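Local structure of DNA polymerase III subunit beta (Helicobacter pylori 26695, 4S3I) at residues S277-L282 with S293-H298; E268-C273 with A289-L294; F318-N323 with L341-P346. The protein acts as a sliding clamp that tethers DNA polymerases and other proteins to DNA and makes them processive. All coordinates share one frame; numbering follows the deposited sequence.

All three contacts lie in the C-terminal domain and reach the same antiparallel sheet of strands 279-284, 288-293, 301-307 and 318-323. Contact 2 is buried and apolar. There helix 263-273 lies on strand 288-293. Contacts 1 and 3 are only partly buried and sit nearer the surface. Contact 1 is polar, with an aspartate holding the start of strand 279-284. Contact 3 joins the sheet to strand 338-343 of a second sheet and the loop after it, through side chains and, at Pro346, a water. Contacts 1 and 2 share Ser293 and Leu294, and Lys281 N probably bonds to Glu292 O. Strand 279-284 also pairs with strand 318-323, which links contact 1 to contact 3.

Contact 1 (S277-L282 with S293-H298); sequences SSTIKL and SLDSEH
The carboxylate of Asp295 lies against the backbone of Ser278 and Thr279, where the chain enters strand 279-284. Its OD1 atom takes two backbone N-H groups. Ser278 N gives a bond of 2.7 Å to Asp295 OD1, on the syn side. Thr279 N reaches Asp295 OD1 at 2.9 Å from above the carboxylate plane. The two donors thus come from different directions and limit the rotation of the group. Ser278 OG also bonds to Asp295 OD2, though its very short length is doubtful in detail. With chi1 at 65°, Asp295 CG stands between its own N and C, which turns the carboxylate toward the strand start.

The side chain of Thr279 crosses that of Asp295 at about a right angle. Thr279 OG1 also lies 3.4 Å from Leu294 CB. Beside it, Leu294 N donates to Thr279 O at 2.9 Å. Ser277 OG packs on Ser293 CB at 3.5 Å and bonds to Cys273 O. Ser293 OG is held by Ala302 N.

Ile280 and Ser293 form a non-hydrogen-bonded antiparallel pair. This is the open end of the beta hairpin of strands 279-284 and 288-293, closed by an aspartate from the following loop.

Contact 2 (E268-C273 with A289-L294); sequences ESIKLC and ALFESL
Cys273 N donates to Ser269 O at 3.1 Å, a helical bond between two residues that both touch Phe291 on the neighbouring strand. Four residues apart, Ser269 and Cys273 fall on the same side of the helix, and both point toward the strand. No hydrogen bond crosses from helix 268-273 to strand 289-293. The contact is made by packing.

Phe291 carries most of it. Ser269 CB sits over the centre of one ring face, 3.5 Å from the centroid and 9° off the ring normal. This is a CH-pi contact. Ser269 OG lies beside its own backbone N (chi1 -66°) and bonds back to Glu265 O of the helix. The hydroxyl is thus satisfied within the helix, and the CB methylene meets the ring. Ile270 CG1 reaches Phe291 CE1 obliquely at 4.0 Å. Cys273 SG packs at the root of the ring, 3.7 Å from Phe291 CB. Near the end of the helix, Cys273 O is 4.2 Å from Ser293 CB, a looser contact.

Phe266, about one turn before Ser269 and Ile270, meets the Phe291 ring edge-to-face. Ile280 of strand 279-284 touches both Ile270 and Cys273. On the helix, Glu268 forms a salt bridge to Lys85 of the second subunit, and Leu272 packs on Phe107 of that subunit. This part of helix 263-273 thus has the sheet on one side and the second subunit within reach of Glu268 and Leu272.

The helix and strand segments run nearly parallel, 21° apart, with their axes 8.3 Å from each other at closest approach. Such a helix laid on an antiparallel sheet is a basic element of the DNA clamp fold, here placed at the contact between the two subunits of the ring.

Contact 3 (F318-N323 with L341-P346); sequences FHLGVN and LRCNEP
A cysteine sulfur beside an aromatic ring joins two strands that run almost perpendicular to each other. Cys343 SG lies 4.8 Å from the centroid of the Phe318 ring and 62° off its normal, so the sulfur-aromatic contact is oblique. Phe318 CZ meets Cys343 CB at 3.7 Å. With CG anti to the backbone N (chi1 -179°), the Phe318 ring extends from its own strand to Cys343. Phe318 CE1 faces Asn344 O at 3.7 Å, which places the carbonyl oxygen at the ring edge, near the ring plane.

Pro346 covers the next part of strand 318-323. Pro346 CB touches His319 O at 3.5 Å. One water bridges the backbones: it accepts from Gly321 N at 2.9 Å and donates to Pro346 O at 2.7 Å.

Two residues on from Phe318, Leu320 packs loosely on the sulfur of Cys343. Leu320 CD2 also lies 4.4 Å from Leu341 CD2. Phe350 of strand 350-354 touches Leu320, Leu341 and Cys343 and fills out the apolar layer.

Strands 318-323 and 341-343 cross at 102°, and belong to different antiparallel sheets. Apolar side chains from the two strands meet where the two sheets pack together, as in the domains of the beta sliding clamp family.

Contact 1 (S277-L282 with S293-H298)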
loop_
_atom_site.group_PDB
_atom_site.type_symbol
_atom_site.label_atom_id
_atom_site.label_comp_id
_atom_site.label_asym_id
_atom_site.label_seq_id
_atom_site.Cartn_x
_atom_site.Cartn_y
_atom_site.Cartn_z
ATOM N N SER A 277 9.244 -9.871 20.668
ATOM C CA SER A 277 10.471 -10.644 20.436
ATOM C C SER A 277 10.504 -11.250 19.036
ATOM O O SER A 277 9.478 -11.308 18.362
ATOM C CB SER A 277 10.574 -11.770 21.458
ATOM O OG SER A 277 9.545 -12.716 21.240
ATOM N N SER A 278 11.674 -11.713 18.600
ATOM C CA SER A 278 11.768 -12.394 17.305
ATOM C C SER A 278 11.965 -13.889 17.525
ATOM O O SER A 278 11.787 -14.697 16.605
ATOM C CB SER A 278 12.924 -11.836 16.472
ATOM O OG SER A 278 14.161 -12.229 17.021
ATOM N N THR A 279 12.351 -14.247 18.747
ATOM C CA THR A 279 12.475 -15.654 19.119
ATOM C C THR A 279 11.566 -15.981 20.303
ATOM O O THR A 279 11.251 -15.123 21.139
ATOM C CB THR A 279 13.930 -16.044 19.452
ATOM O OG1 THR A 279 14.372 -15.277 20.569
ATOM C CG2 THR A 279 14.858 -15.797 18.256
ATOM N N ILE A 280 11.157 -17.234 20.368
ATOM C CA ILE A 280 10.150 -17.669 21.318
ATOM C C ILE A 280 10.571 -18.982 21.967
ATOM O O ILE A 280 11.075 -19.882 21.291
ATOM C CB ILE A 280 8.796 -17.862 20.588
ATOM C CG1 ILE A 280 8.149 -16.503 20.294
ATOM C CG2 ILE A 280 7.837 -18.730 21.398
ATOM C CD1 ILE A 280 6.938 -16.606 19.371
ATOM N N LYS A 281 10.379 -19.088 23.276
ATOM C CA LYS A 281 10.543 -20.367 23.955
ATOM C C LYS A 281 9.213 -21.122 23.991
ATOM O O LYS A 281 8.239 -20.667 24.622
ATOM C CB LYS A 281 11.058 -20.146 25.377
ATOM C CG LYS A 281 11.232 -21.418 26.192
ATOM C CD LYS A 281 11.761 -21.064 27.581
ATOM C CE LYS A 281 11.822 -22.277 28.489
ATOM N NZ LYS A 281 12.280 -21.889 29.859
ATOM N N LEU A 282 9.165 -22.258 23.299
ATOM C CA LEU A 282 7.981 -23.117 23.271
ATOM C C LEU A 282 8.129 -24.235 24.301
ATOM O O LEU A 282 9.132 -24.952 24.314
ATOM C CB LEU A 282 7.815 -23.740 21.882
ATOM C CG LEU A 282 6.786 -24.870 21.746
ATOM C CD1 LEU A 282 5.380 -24.321 21.973
ATOM C CD2 LEU A 282 6.875 -25.580 20.377
ATOM N N SER A 293 8.169 -15.082 25.216
ATOM C CA SER A 293 9.114 -14.271 24.450
ATOM C C SER A 293 10.524 -14.573 24.937
ATOM O O SER A 293 10.743 -14.748 26.134
ATOM C CB SER A 293 8.808 -12.784 24.612
ATOM O OG SER A 293 8.881 -12.386 25.968
ATOM N N LEU A 294 11.479 -14.651 24.012
ATOM C CA LEU A 294 12.827 -15.095 24.358
ATOM C C LEU A 294 13.879 -13.991 24.218
ATOM O O LEU A 294 14.649 -13.736 25.149
ATOM C CB LEU A 294 13.186 -16.333 23.529
ATOM C CG LEU A 294 14.460 -17.137 23.796
ATOM C CD1 LEU A 294 14.570 -17.588 25.250
ATOM C CD2 LEU A 294 14.476 -18.345 22.868
ATOM N N ASP A 295 13.919 -13.330 23.064
ATOM C CA ASP A 295 14.919 -12.274 22.865
ATOM C C ASP A 295 14.304 -10.881 23.031
ATOM O O ASP A 295 14.717 -9.910 22.383
ATOM C CB ASP A 295 15.677 -12.420 21.529
ATOM C CG ASP A 295 14.783 -12.236 20.314
ATOM O OD1 ASP A 295 13.543 -12.275 20.469
ATOM O OD2 ASP A 295 15.329 -12.064 19.197
ATOM N N SER A 296 13.315 -10.802 23.917
ATOM C CA SER A 296 12.675 -9.536 24.266
ATOM C C SER A 296 13.613 -8.710 25.121
ATOM O O SER A 296 14.429 -9.264 25.868
ATOM C CB SER A 296 11.379 -9.793 25.034
ATOM O OG SER A 296 11.623 -10.497 26.235
ATOM N N GLU A 297 13.493 -7.386 25.006
ATOM C CA GLU A 297 14.245 -6.446 25.830
ATOM C C GLU A 297 14.057 -6.748 27.309
ATOM O O GLU A 297 13.049 -7.334 27.705
ATOM C CB GLU A 297 13.766 -5.019 25.565
ATOM C CG GLU A 297 13.850 -4.587 24.113
ATOM C CD GLU A 297 15.238 -4.118 23.723
ATOM O OE1 GLU A 297 16.058 -3.852 24.633
ATOM O OE2 GLU A 297 15.504 -4.012 22.506
ATOM N N HIS A 298 15.027 -6.350 28.126
ATOM C CA HIS A 298 14.876 -6.464 29.569
ATOM C C HIS A 298 13.642 -5.665 29.980
ATOM O O HIS A 298 13.396 -4.576 29.445
ATOM C CB HIS A 298 16.121 -5.941 30.294
ATOM C CG HIS A 298 16.101 -6.169 31.774
ATOM N ND1 HIS A 298 16.221 -7.424 32.337
ATOM C CD2 HIS A 298 15.978 -5.304 32.810
ATOM C CE1 HIS A 298 16.172 -7.320 33.654
ATOM N NE2 HIS A 298 16.025 -6.043 33.966
#

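Contact 2 (E268-C273 with A289-L294)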
loop_
_atom_site.group_PDB
_atom_site.type_symbol
_atom_site.label_atom_id
_atom_site.label_comp_id
_atom_site.label_asym_id
_atom_site.label_seq_id
_atom_site.Cartn_x
_atom_site.Cartn_y
_atom_site.Cartn_z
ATOM N N GLU A 268 -1.586 -17.974 16.156
ATOM C CA GLU A 268 -2.117 -16.882 16.965
ATOM C C GLU A 268 -1.213 -16.634 18.182
ATOM O O GLU A 268 -0.915 -15.490 18.539
ATOM C CB GLU A 268 -3.549 -17.222 17.382
ATOM C CG GLU A 268 -4.308 -16.114 18.051
ATOM C CD GLU A 268 -5.687 -16.573 18.525
ATOM O OE1 GLU A 268 -6.413 -15.752 19.133
ATOM O OE2 GLU A 268 -6.038 -17.757 18.294
ATOM N N SER A 269 -0.736 -17.714 18.786
ATOM C CA SER A 269 0.087 -17.622 19.987
ATOM C C SER A 269 1.475 -17.065 19.670
ATOM O O SER A 269 2.009 -16.241 20.419
ATOM C CB SER A 269 0.187 -18.997 20.656
ATOM O OG SER A 269 -1.085 -19.404 21.135
ATOM N N ILE A 270 2.043 -17.520 18.557
ATOM C CA ILE A 270 3.356 -17.062 18.110
ATOM C C ILE A 270 3.355 -15.583 17.708
ATOM O O ILE A 270 4.263 -14.828 18.081
ATOM C CB ILE A 270 3.868 -17.944 16.966
ATOM C CG1 ILE A 270 4.225 -19.321 17.532
ATOM C CG2 ILE A 270 5.078 -17.311 16.284
ATOM C CD1 ILE A 270 4.337 -20.397 16.486
ATOM N N LYS A 271 2.337 -15.164 16.959
ATOM C CA LYS A 271 2.192 -13.745 16.631
ATOM C C LYS A 271 2.107 -12.914 17.895
ATOM O O LYS A 271 2.697 -11.835 17.995
ATOM C CB LYS A 271 0.948 -13.507 15.773
ATOM C CG LYS A 271 1.064 -14.058 14.370
ATOM C CD LYS A 271 -0.250 -13.922 13.607
ATOM C CE LYS A 271 -0.104 -14.464 12.186
ATOM N NZ LYS A 271 -1.417 -14.636 11.482
ATOM N N LEU A 272 1.360 -13.426 18.865
ATOM C CA LEU A 272 1.145 -12.734 20.129
ATOM C C LEU A 272 2.469 -12.447 20.845
ATOM O O LEU A 272 2.697 -11.334 21.315
ATOM C CB LEU A 272 0.234 -13.582 21.022
ATOM C CG LEU A 272 -0.233 -12.944 22.319
ATOM C CD1 LEU A 272 -0.675 -11.530 22.003
ATOM C CD2 LEU A 272 -1.388 -13.719 22.942
ATOM N N CYS A 273 3.344 -13.446 20.935
ATOM C CA CYS A 273 4.631 -13.242 21.616
ATOM C C CYS A 273 5.582 -12.442 20.735
ATOM O O CYS A 273 6.476 -11.760 21.232
ATOM C CB CYS A 273 5.256 -14.582 22.030
ATOM S SG CYS A 273 4.298 -15.465 23.293
ATOM N N ALA A 289 0.466 -26.135 25.780
ATOM C CA ALA A 289 1.575 -25.573 25.011
ATOM C C ALA A 289 1.783 -24.185 25.551
ATOM O O ALA A 289 0.836 -23.397 25.578
ATOM C CB ALA A 289 1.229 -25.514 23.522
ATOM N N LEU A 290 3.002 -23.888 25.997
ATOM C CA LEU A 290 3.295 -22.602 26.606
ATOM C C LEU A 290 4.191 -21.822 25.648
ATOM O O LEU A 290 5.111 -22.390 25.068
ATOM C CB LEU A 290 4.043 -22.777 27.934
ATOM C CG LEU A 290 3.536 -23.624 29.112
ATOM C CD1 LEU A 290 2.204 -23.114 29.647
ATOM C CD2 LEU A 290 3.470 -25.147 28.820
ATOM N N PHE A 291 3.961 -20.521 25.524
ATOM C CA PHE A 291 4.785 -19.698 24.645
ATOM C C PHE A 291 5.313 -18.504 25.424
ATOM O O PHE A 291 4.538 -17.792 26.051
ATOM C CB PHE A 291 3.962 -19.183 23.458
ATOM C CG PHE A 291 3.262 -20.262 22.662
ATOM C CD1 PHE A 291 3.736 -20.638 21.408
ATOM C CD2 PHE A 291 2.106 -20.866 23.148
ATOM C CE1 PHE A 291 3.082 -21.620 20.655
ATOM C CE2 PHE A 291 1.441 -21.846 22.409
ATOM C CZ PHE A 291 1.924 -22.223 21.157
ATOM N N GLU A 292 6.627 -18.278 25.377
ATOM C CA GLU A 292 7.239 -17.145 26.077
ATOM C C GLU A 292 8.210 -16.407 25.172
ATOM O O GLU A 292 8.999 -17.032 24.467
ATOM C CB GLU A 292 8.005 -17.617 27.327
ATOM C CG GLU A 292 7.132 -18.125 28.468
ATOM C CD GLU A 292 7.929 -18.754 29.606
ATOM O OE1 GLU A 292 8.528 -19.832 29.391
ATOM O OE2 GLU A 292 7.947 -18.170 30.714
ATOM N N SER A 293 8.169 -15.082 25.216
ATOM C CA SER A 293 9.114 -14.271 24.450
ATOM C C SER A 293 10.524 -14.573 24.937
ATOM O O SER A 293 10.743 -14.748 26.134
ATOM C CB SER A 293 8.808 -12.784 24.612
ATOM O OG SER A 293 8.881 -12.386 25.968
ATOM N N LEU A 294 11.479 -14.651 24.012
ATOM C CA LEU A 294 12.827 -15.095 24.358
ATOM C C LEU A 294 13.879 -13.991 24.218
ATOM O O LEU A 294 14.649 -13.736 25.149
ATOM C CB LEU A 294 13.186 -16.333 23.529
ATOM C CG LEU A 294 14.460 -17.137 23.796
ATOM C CD1 LEU A 294 14.570 -17.588 25.250
ATOM C CD2 LEU A 294 14.476 -18.345 22.868
#

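Contact 3 (F318-N323 with L341-P346)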
loop_
_atom_site.group_PDB
_atom_site.type_symbol
_atom_site.label_atom_id
_atom_site.label_comp_id
_atom_site.label_asym_id
_atom_site.label_seq_id
_atom_site.Cartn_x
_atom_site.Cartn_y
_atom_site.Cartn_z
ATOM N N PHE A 318 8.784 -30.551 27.339
ATOM C CA PHE A 318 9.760 -30.427 26.261
ATOM C C PHE A 318 9.925 -28.937 25.947
ATOM O O PHE A 318 8.940 -28.237 25.691
ATOM C CB PHE A 318 9.276 -31.206 25.035
ATOM C CG PHE A 318 10.226 -31.167 23.857
ATOM C CD1 PHE A 318 11.362 -31.973 23.830
ATOM C CD2 PHE A 318 9.957 -30.354 22.762
ATOM C CE1 PHE A 318 12.235 -31.949 22.739
ATOM C CE2 PHE A 318 10.824 -30.321 21.663
ATOM C CZ PHE A 318 11.964 -31.119 21.654
ATOM N N HIS A 319 11.160 -28.449 25.988
ATOM C CA HIS A 319 11.426 -27.038 25.729
ATOM C C HIS A 319 12.135 -26.853 24.391
ATOM O O HIS A 319 13.139 -27.519 24.119
ATOM C CB HIS A 319 12.273 -26.440 26.848
ATOM C CG HIS A 319 11.677 -26.605 28.212
ATOM N ND1 HIS A 319 10.684 -25.777 28.698
ATOM C CD2 HIS A 319 11.938 -27.494 29.198
ATOM C CE1 HIS A 319 10.359 -26.155 29.921
ATOM N NE2 HIS A 319 11.103 -27.194 30.248
ATOM N N LEU A 320 11.619 -25.945 23.562
ATOM C CA LEU A 320 12.190 -25.697 22.227
ATOM C C LEU A 320 12.287 -24.195 21.908
ATOM O O LEU A 320 11.281 -23.482 21.962
ATOM C CB LEU A 320 11.352 -26.404 21.159
ATOM C CG LEU A 320 11.858 -26.318 19.722
ATOM C CD1 LEU A 320 13.149 -27.119 19.563
ATOM C CD2 LEU A 320 10.784 -26.806 18.751
ATOM N N GLY A 321 13.492 -23.717 21.600
ATOM C CA GLY A 321 13.685 -22.328 21.205
ATOM C C GLY A 321 13.477 -22.185 19.705
ATOM O O GLY A 321 14.106 -22.908 18.925
ATOM N N VAL A 322 12.590 -21.280 19.289
ATOM C CA VAL A 322 12.275 -21.141 17.864
ATOM C C VAL A 322 12.313 -19.707 17.344
ATOM O O VAL A 322 12.055 -18.757 18.083
ATOM C CB VAL A 322 10.909 -21.747 17.505
ATOM C CG1 VAL A 322 10.804 -23.185 17.995
ATOM C CG2 VAL A 322 9.769 -20.898 18.080
ATOM N N ASN A 323 12.634 -19.565 16.059
ATOM C CA ASN A 323 12.499 -18.291 15.362
ATOM C C ASN A 323 11.022 -18.120 14.998
ATOM O O ASN A 323 10.429 -18.968 14.320
ATOM C CB ASN A 323 13.399 -18.262 14.114
ATOM C CG ASN A 323 13.248 -16.978 13.289
ATOM O OD1 ASN A 323 12.141 -16.600 12.886
ATOM N ND2 ASN A 323 14.371 -16.325 13.005
ATOM N N LEU A 341 4.737 -31.546 14.448
ATOM C CA LEU A 341 6.051 -31.035 14.782
ATOM C C LEU A 341 6.915 -32.234 15.157
ATOM O O LEU A 341 6.622 -32.923 16.141
ATOM C CB LEU A 341 5.939 -30.076 15.973
ATOM C CG LEU A 341 7.258 -29.656 16.612
ATOM C CD1 LEU A 341 8.045 -28.831 15.635
ATOM C CD2 LEU A 341 7.016 -28.855 17.902
ATOM N N ARG A 342 7.959 -32.503 14.377
ATOM C CA ARG A 342 8.847 -33.633 14.658
ATOM C C ARG A 342 10.190 -33.149 15.181
ATOM O O ARG A 342 10.855 -32.317 14.555
ATOM C CB ARG A 342 9.067 -34.499 13.405
ATOM C CG ARG A 342 7.807 -34.967 12.719
ATOM C CD ARG A 342 8.106 -36.076 11.705
ATOM N NE ARG A 342 6.965 -36.311 10.822
ATOM C CZ ARG A 342 5.918 -37.074 11.134
ATOM N NH1 ARG A 342 5.866 -37.692 12.310
ATOM N NH2 ARG A 342 4.918 -37.221 10.271
ATOM N N CYS A 343 10.607 -33.692 16.321
ATOM C CA CYS A 343 11.807 -33.207 17.002
ATOM C C CYS A 343 12.713 -34.340 17.463
ATOM O O CYS A 343 12.260 -35.465 17.702
ATOM C CB CYS A 343 11.424 -32.423 18.260
ATOM S SG CYS A 343 10.376 -30.966 18.035
ATOM N N ASN A 344 13.991 -34.016 17.610
ATOM C CA ASN A 344 14.915 -34.845 18.363
ATOM C C ASN A 344 15.354 -34.023 19.566
ATOM O O ASN A 344 14.515 -33.567 20.336
ATOM C CB ASN A 344 16.098 -35.269 17.487
ATOM C CG ASN A 344 15.683 -36.221 16.393
ATOM O OD1 ASN A 344 15.033 -37.236 16.659
ATOM N ND2 ASN A 344 16.016 -35.886 15.150
ATOM N N GLU A 345 16.653 -33.801 19.715
ATOM C CA GLU A 345 17.149 -32.938 20.787
ATOM C C GLU A 345 16.776 -31.464 20.534
ATOM O O GLU A 345 16.609 -31.049 19.379
ATOM C CB GLU A 345 18.665 -33.101 20.940
ATOM C CG GLU A 345 19.130 -33.359 22.370
ATOM C CD GLU A 345 18.357 -34.476 23.055
ATOM O OE1 GLU A 345 17.815 -34.230 24.156
ATOM O OE2 GLU A 345 18.294 -35.594 22.494
ATOM N N PRO A 346 16.626 -30.673 21.615
ATOM C CA PRO A 346 16.241 -29.264 21.485
ATOM C C PRO A 346 17.259 -28.453 20.712
ATOM O O PRO A 346 16.917 -27.368 20.246
ATOM C CB PRO A 346 16.230 -28.768 22.938
ATOM C CG PRO A 346 15.940 -29.970 23.743
ATOM C CD PRO A 346 16.629 -31.107 23.024
HETATM O O HOH W 1 15.961 -25.195 21.445
#